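4-alpha-glucanotransferase (Aquifex aeolicus, PDB 1TZ7) is an amylomaltase, or disproportionating enzyme, of the 4-alpha-glucanotransferase family, built round an eight-stranded parallel beta/alpha barrel. Local coordinates at residues 201-204 and 205-209; 414-417 and 418-422; 495-498 and 499-503. All coordinates share one frame; numbering follows the deposited sequence.

Contact 1 of 3, residues 201-204 and 205-209; sequences VQFV and FFKQW
V204 and Q208 lie side by side one turn apart on a continuous alpha-helix, an i/i+4 pair whose side chains point the same way. The V204 CG1 methyl, placed anti to the backbone N (chi1 171°), comes within 4.0 Å of Q208 NE2. Q208 CG rests on the V204 carbonyl, 3.3 Å from its O, while the amide of Q208 reaches beyond both to E95 and the backbone of D92. One residue earlier F203 meets K207 at the same spacing. The lysine stem bends back so that its CG lies over one face of the ring, and CD comes 3.7 Å from F203 CE2, with NZ also nearby. F205 behaves differently: its N donates to V201 O at 3.1 Å and its CB sits on the carbonyls of V201 and Q202, but the ring leaves this turn for the interior. Q202 OE1, bonded to G86 N, comes 3.4 Å from F206 CE1, amide and ring planes 69° apart, while backbone Q202 O lies in plane at the ring edge. All of this belongs to helix 192-218, which runs into barrel strand 222-227; helices 138-147 and 149-165 close over Q202, and F144 of the former meets the F203 ring edge-to-face.

Contact 2 of 3, residues 414-417 and 418-422; sequences ENLG and EESRK
L416 packs against S420 and R421 where a short linker turns into helix 418-428, with G417 at the N-cap position. This helix start has a dense apolar side and an open polar one. On the dense side L416 is buried: with CG anti to its backbone N (chi1 -169°), the isobutyl group is carried against the first turn. Its CD1 branch touches S420 CB at 3.6 Å, and its CD2 branch lies 4.0 Å from R421 CG, the leucine and the arginine stem sliding past each other in opposite directions. L416 and S420 also touch Y382, and S420 OG makes a weak hydrogen bond to F381 O.

G417 has no side chain to cap the first turn, but its carbonyl begins the helical bonding pattern: R421 N donates to G417 O over 3.0 Å, at an N-H...O angle of 161°. E418 and E419 project from the opening turn on the exposed side, where their negative charge would probably suit the helix dipole. E418 makes little more than a CB contact with the linker, and E419 makes a long, weak ion pair with R423.

R421 bridges the two regimes. Its chain is extended from CG to NE and runs back over the linker toward helix 409-414, where F413 O accepts a hydrogen bond from R421 NH2 and the F413 ring makes a cation-pi contact with the guanidinium. The arginine thus ties the end of one helix to the start of the next. Two further carbonyls stand close: E414 O, near the guanidinium plane at its edge, is 3.6 Å from NH2, and L416 O receives a weak, bent bond from R421 NE, 3.4 Å long with an angle of 130° at the hydrogen.

Contact 3 of 3, residues 495-498 and 499-503; sequences KKLL and GIYGR
L498 O receives R503 N at only 2.7 Å, in a bond that spans five residues and ends helix 491-500 with a Schellman motif. The reversal depends on G502, the C-prime residue, whose positive phi (69°) is easily adopted by glycine; a weaker bond from G502 N to G499 O, 3.3 Å long, completes the motif. Before it the helix is regular, with G499, I500 and Y501 donating in turn to K495, K496 and L497. The apolar contact that often accompanies such an ending is slight here, L498 CD2 lying 4.4 Å from R503 CB; L498 also touches L446, F58 and A24.

Side chains pack along the last turn. I500 CD1 crosses the K496 stem, 3.8 Å from its CG, and also stands 4.3 Å from L497 CD1. Y501, the first residue to leave helical angles, carries CG anti to its carbonyl carbon (chi1 -60°), which swings the ring back along the helix: CD2 lies 3.2 Å from L497 O, and CE2 meets L497 CG. One face of the ring is covered by I500 CG2, 3.8 Å above the plane and over its centre. The phenol OH bonds to R443 of helix 437-447, and a molecule of MPD, probably from the crystallisation liquor, lies close to the side chain.

Beyond the turn R503 extends into the protein, where NE, NH1 and NH2 bond to the carbonyls of L446, L23 and A450. R22 stands near as a like charge and donates to Y501 O. The chemistry implies a buried guanidinium whose positive charge is probably stabilised by the dipoles of three carbonyl groups, with its orientation set by bonds from all three nitrogens.

The three contacts follow one another along the chain, each local, within one short run of residues, and none touches another. Contact 1 lies in the middle of helix 192-218, contact 2 at the start of helix 418-428 and contact 3 at the close of helix 491-500. Contacts 1 and 2 are on opposite sides of the chain's centre, about 46 Å between their centres; contact 3 is about 35 Å from the first and 29 Å from the second. The parallel barrel sheet connects them indirectly: contact 1 precedes strand 222-227, contact 2 falls between strands 397-400 and 452-456, and contact 3 packs on strand 23-27. Together they sample a helix interior, beginning and end around one barrel.

Contact 1 of 3, residues 201-204 and 205-209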
# COMPACT_ATOMS: atom_id res chain seq x y z
N VAL A 201 -5.14 -16.83 11.50
CA VAL A 201 -5.53 -16.03 10.33
C VAL A 201 -4.29 -15.38 9.69
O VAL A 201 -4.14 -15.38 8.47
CB VAL A 201 -6.57 -14.93 10.71
CG1 VAL A 201 -6.73 -13.93 9.58
CG2 VAL A 201 -7.90 -15.56 11.07
N GLN A 202 -3.41 -14.84 10.53
CA GLN A 202 -2.17 -14.24 10.05
C GLN A 202 -1.23 -15.30 9.46
O GLN A 202 -0.57 -15.06 8.46
CB GLN A 202 -1.47 -13.50 11.18
CG GLN A 202 -2.18 -12.23 11.62
CD GLN A 202 -2.46 -11.31 10.46
OE1 GLN A 202 -1.54 -10.87 9.78
NE2 GLN A 202 -3.73 -11.02 10.22
N PHE A 203 -1.19 -16.46 10.09
CA PHE A 203 -0.43 -17.60 9.57
C PHE A 203 -0.86 -17.94 8.14
O PHE A 203 -0.02 -18.03 7.23
CB PHE A 203 -0.64 -18.82 10.49
CG PHE A 203 -0.04 -20.10 9.96
CD1 PHE A 203 -0.86 -21.10 9.43
CD2 PHE A 203 1.33 -20.32 10.00
CE1 PHE A 203 -0.32 -22.29 8.95
CE2 PHE A 203 1.87 -21.51 9.52
CZ PHE A 203 1.05 -22.49 8.99
N VAL A 204 -2.16 -18.10 7.94
CA VAL A 204 -2.69 -18.44 6.63
C VAL A 204 -2.32 -17.39 5.59
O VAL A 204 -1.95 -17.72 4.47
CB VAL A 204 -4.24 -18.59 6.66
CG1 VAL A 204 -4.80 -18.74 5.24
CG2 VAL A 204 -4.64 -19.79 7.52
N PHE A 205 -2.40 -16.12 5.98
CA PHE A 205 -2.12 -15.02 5.05
C PHE A 205 -0.66 -15.02 4.63
O PHE A 205 -0.35 -14.94 3.44
CB PHE A 205 -2.47 -13.67 5.67
CG PHE A 205 -2.10 -12.49 4.80
CD1 PHE A 205 -3.04 -11.91 3.96
CD2 PHE A 205 -0.80 -11.99 4.82
CE1 PHE A 205 -2.69 -10.84 3.15
CE2 PHE A 205 -0.45 -10.92 4.01
CZ PHE A 205 -1.40 -10.34 3.17
N PHE A 206 0.23 -15.11 5.61
CA PHE A 206 1.65 -14.92 5.38
C PHE A 206 2.26 -16.12 4.65
O PHE A 206 3.22 -15.98 3.90
CB PHE A 206 2.39 -14.67 6.70
CG PHE A 206 2.44 -13.21 7.10
CD1 PHE A 206 1.36 -12.61 7.74
CD2 PHE A 206 3.57 -12.45 6.84
CE1 PHE A 206 1.41 -11.27 8.11
CE2 PHE A 206 3.62 -11.11 7.20
CZ PHE A 206 2.53 -10.52 7.84
N LYS A 207 1.69 -17.30 4.88
CA LYS A 207 2.12 -18.51 4.17
C LYS A 207 1.69 -18.46 2.70
O LYS A 207 2.42 -18.90 1.82
CB LYS A 207 1.54 -19.76 4.85
CG LYS A 207 2.59 -20.62 5.58
CD LYS A 207 3.37 -19.80 6.63
CE LYS A 207 4.88 -20.05 6.55
NZ LYS A 207 5.37 -20.91 7.66
N GLN A 208 0.51 -17.91 2.44
CA GLN A 208 0.05 -17.73 1.07
C GLN A 208 0.88 -16.67 0.33
O GLN A 208 1.16 -16.81 -0.85
CB GLN A 208 -1.44 -17.37 1.05
CG GLN A 208 -2.36 -18.56 1.34
CD GLN A 208 -3.82 -18.26 1.03
OE1 GLN A 208 -4.16 -17.17 0.58
NE2 GLN A 208 -4.69 -19.24 1.26
N TRP A 209 1.27 -15.61 1.04
CA TRP A 209 2.10 -14.59 0.44
C TRP A 209 3.53 -15.09 0.19
O TRP A 209 4.15 -14.74 -0.80
CB TRP A 209 2.14 -13.32 1.29
CG TRP A 209 2.94 -12.27 0.63
CD1 TRP A 209 4.26 -11.98 0.85
CD2 TRP A 209 2.50 -11.38 -0.40
NE1 TRP A 209 4.66 -10.95 0.03
CE2 TRP A 209 3.60 -10.56 -0.74
CE3 TRP A 209 1.28 -11.17 -1.06
CZ2 TRP A 209 3.51 -9.57 -1.72
CZ3 TRP A 209 1.20 -10.19 -2.02
CH2 TRP A 209 2.31 -9.40 -2.34

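Contact 2 of 3, residues 414-417 and 418-422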
# COMPACT_ATOMS: atom_id res chain seq x y z
N GLU A 414 -10.14 12.68 -20.87
CA GLU A 414 -11.52 13.07 -21.16
C GLU A 414 -11.83 14.45 -20.59
O GLU A 414 -12.49 15.25 -21.24
CB GLU A 414 -12.51 12.03 -20.59
CG GLU A 414 -13.98 12.36 -20.86
CD GLU A 414 -14.92 11.30 -20.33
OE1 GLU A 414 -16.04 11.18 -20.86
OE2 GLU A 414 -14.54 10.58 -19.38
N ASN A 415 -11.33 14.72 -19.38
CA ASN A 415 -11.64 15.96 -18.67
C ASN A 415 -10.50 16.98 -18.74
O ASN A 415 -10.51 17.99 -18.05
CB ASN A 415 -11.96 15.66 -17.20
CG ASN A 415 -13.19 14.80 -17.04
OD1 ASN A 415 -14.21 15.04 -17.67
ND2 ASN A 415 -13.11 13.80 -16.17
N LEU A 416 -9.50 16.70 -19.58
CA LEU A 416 -8.33 17.57 -19.68
C LEU A 416 -8.68 18.86 -20.42
O LEU A 416 -9.31 18.83 -21.47
CB LEU A 416 -7.20 16.84 -20.40
CG LEU A 416 -5.82 17.50 -20.35
CD1 LEU A 416 -5.32 17.63 -18.91
CD2 LEU A 416 -4.82 16.72 -21.19
N GLY A 417 -8.27 20.00 -19.85
CA GLY A 417 -8.58 21.31 -20.43
C GLY A 417 -7.87 21.52 -21.76
O GLY A 417 -6.87 20.87 -22.05
N GLU A 418 -8.40 22.44 -22.56
CA GLU A 418 -7.92 22.65 -23.94
C GLU A 418 -6.42 23.01 -23.98
O GLU A 418 -5.71 22.60 -24.90
CB GLU A 418 -8.73 23.75 -24.64
CG GLU A 418 -9.98 23.25 -25.36
CD GLU A 418 -9.76 21.93 -26.09
OE1 GLU A 418 -8.94 21.89 -27.02
OE2 GLU A 418 -10.42 20.93 -25.71
N GLU A 419 -5.96 23.76 -22.99
CA GLU A 419 -4.58 24.26 -22.98
C GLU A 419 -3.59 23.13 -22.70
O GLU A 419 -2.52 23.07 -23.30
CB GLU A 419 -4.41 25.37 -21.95
CG GLU A 419 -3.47 26.48 -22.39
CD GLU A 419 -3.36 27.60 -21.36
OE1 GLU A 419 -2.53 27.48 -20.43
OE2 GLU A 419 -4.11 28.59 -21.49
N SER A 420 -3.95 22.25 -21.77
CA SER A 420 -3.11 21.11 -21.43
C SER A 420 -3.12 20.07 -22.55
O SER A 420 -2.13 19.39 -22.79
CB SER A 420 -3.57 20.50 -20.12
OG SER A 420 -3.39 21.41 -19.05
N ARG A 421 -4.26 19.95 -23.24
CA ARG A 421 -4.36 19.11 -24.43
C ARG A 421 -3.40 19.60 -25.52
O ARG A 421 -2.75 18.81 -26.18
CB ARG A 421 -5.80 19.13 -24.98
CG ARG A 421 -6.72 18.09 -24.38
CD ARG A 421 -8.12 18.08 -25.00
NE ARG A 421 -9.02 17.12 -24.35
CZ ARG A 421 -9.91 16.36 -24.99
NH1 ARG A 421 -10.03 16.43 -26.32
NH2 ARG A 421 -10.67 15.51 -24.31
N LYS A 422 -3.33 20.92 -25.69
CA LYS A 422 -2.46 21.52 -26.70
C LYS A 422 -1.00 21.17 -26.43
O LYS A 422 -0.26 20.81 -27.34
CB LYS A 422 -2.63 23.04 -26.71
CG LYS A 422 -1.94 23.73 -27.87
CD LYS A 422 -2.44 25.16 -28.05
CE LYS A 422 -1.38 26.05 -28.71
NZ LYS A 422 -1.97 27.22 -29.40

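Contact 3 of 3, residues 495-498 and 499-503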
# COMPACT_ATOMS: atom_id res chain seq x y z
N LYS A 495 4.19 -6.76 -24.78
CA LYS A 495 5.48 -7.46 -24.90
C LYS A 495 6.34 -6.81 -25.97
O LYS A 495 7.52 -6.54 -25.74
CB LYS A 495 5.26 -8.94 -25.24
CG LYS A 495 6.55 -9.77 -25.32
CD LYS A 495 6.25 -11.24 -25.61
CE LYS A 495 7.53 -12.08 -25.65
NZ LYS A 495 7.36 -13.32 -26.45
N LYS A 496 5.75 -6.55 -27.13
CA LYS A 496 6.44 -5.88 -28.23
C LYS A 496 6.99 -4.53 -27.78
O LYS A 496 8.13 -4.18 -28.08
CB LYS A 496 5.49 -5.69 -29.42
CG LYS A 496 6.18 -5.26 -30.71
CD LYS A 496 5.78 -6.16 -31.87
CE LYS A 496 6.56 -5.82 -33.12
NZ LYS A 496 7.92 -6.41 -33.12
N LEU A 497 6.18 -3.77 -27.07
CA LEU A 497 6.56 -2.43 -26.63
C LEU A 497 7.74 -2.46 -25.67
O LEU A 497 8.66 -1.67 -25.79
CB LEU A 497 5.37 -1.73 -25.96
CG LEU A 497 4.73 -0.56 -26.72
CD1 LEU A 497 4.48 -0.91 -28.17
CD2 LEU A 497 3.44 -0.16 -26.04
N LEU A 498 7.70 -3.38 -24.70
CA LEU A 498 8.78 -3.51 -23.73
C LEU A 498 10.10 -3.80 -24.44
O LEU A 498 11.12 -3.25 -24.09
CB LEU A 498 8.48 -4.64 -22.72
CG LEU A 498 7.33 -4.40 -21.73
CD1 LEU A 498 7.36 -5.45 -20.63
CD2 LEU A 498 7.37 -3.00 -21.14
N GLY A 499 10.05 -4.67 -25.46
CA GLY A 499 11.24 -5.03 -26.21
C GLY A 499 11.78 -3.88 -27.05
O GLY A 499 12.98 -3.68 -27.13
N ILE A 500 10.87 -3.12 -27.65
CA ILE A 500 11.24 -1.96 -28.48
C ILE A 500 12.01 -0.92 -27.66
O ILE A 500 12.96 -0.33 -28.16
CB ILE A 500 9.96 -1.32 -29.11
CG1 ILE A 500 9.41 -2.21 -30.22
CG2 ILE A 500 10.26 0.07 -29.65
CD1 ILE A 500 7.95 -1.94 -30.56
N TYR A 501 11.59 -0.72 -26.40
CA TYR A 501 12.19 0.32 -25.54
C TYR A 501 13.12 -0.29 -24.49
O TYR A 501 13.45 0.36 -23.50
CB TYR A 501 11.09 1.16 -24.88
CG TYR A 501 10.22 1.85 -25.89
CD1 TYR A 501 10.74 2.84 -26.72
CD2 TYR A 501 8.88 1.51 -26.05
CE1 TYR A 501 9.95 3.47 -27.68
CE2 TYR A 501 8.09 2.13 -27.00
CZ TYR A 501 8.63 3.12 -27.81
OH TYR A 501 7.84 3.74 -28.74
N GLY A 502 13.55 -1.53 -24.72
CA GLY A 502 14.66 -2.12 -23.99
C GLY A 502 14.33 -2.37 -22.53
O GLY A 502 15.20 -2.28 -21.68
N ARG A 503 13.08 -2.69 -22.25
CA ARG A 503 12.65 -2.99 -20.88
C ARG A 503 12.09 -4.41 -20.75
O ARG A 503 11.50 -4.77 -19.73
CB ARG A 503 11.59 -2.00 -20.43
CG ARG A 503 12.10 -0.61 -20.22
CD ARG A 503 11.08 0.30 -19.61
NE ARG A 503 11.47 1.69 -19.66
CZ ARG A 503 12.13 2.33 -18.69
NH1 ARG A 503 12.49 1.68 -17.58
NH2 ARG A 503 12.43 3.60 -18.84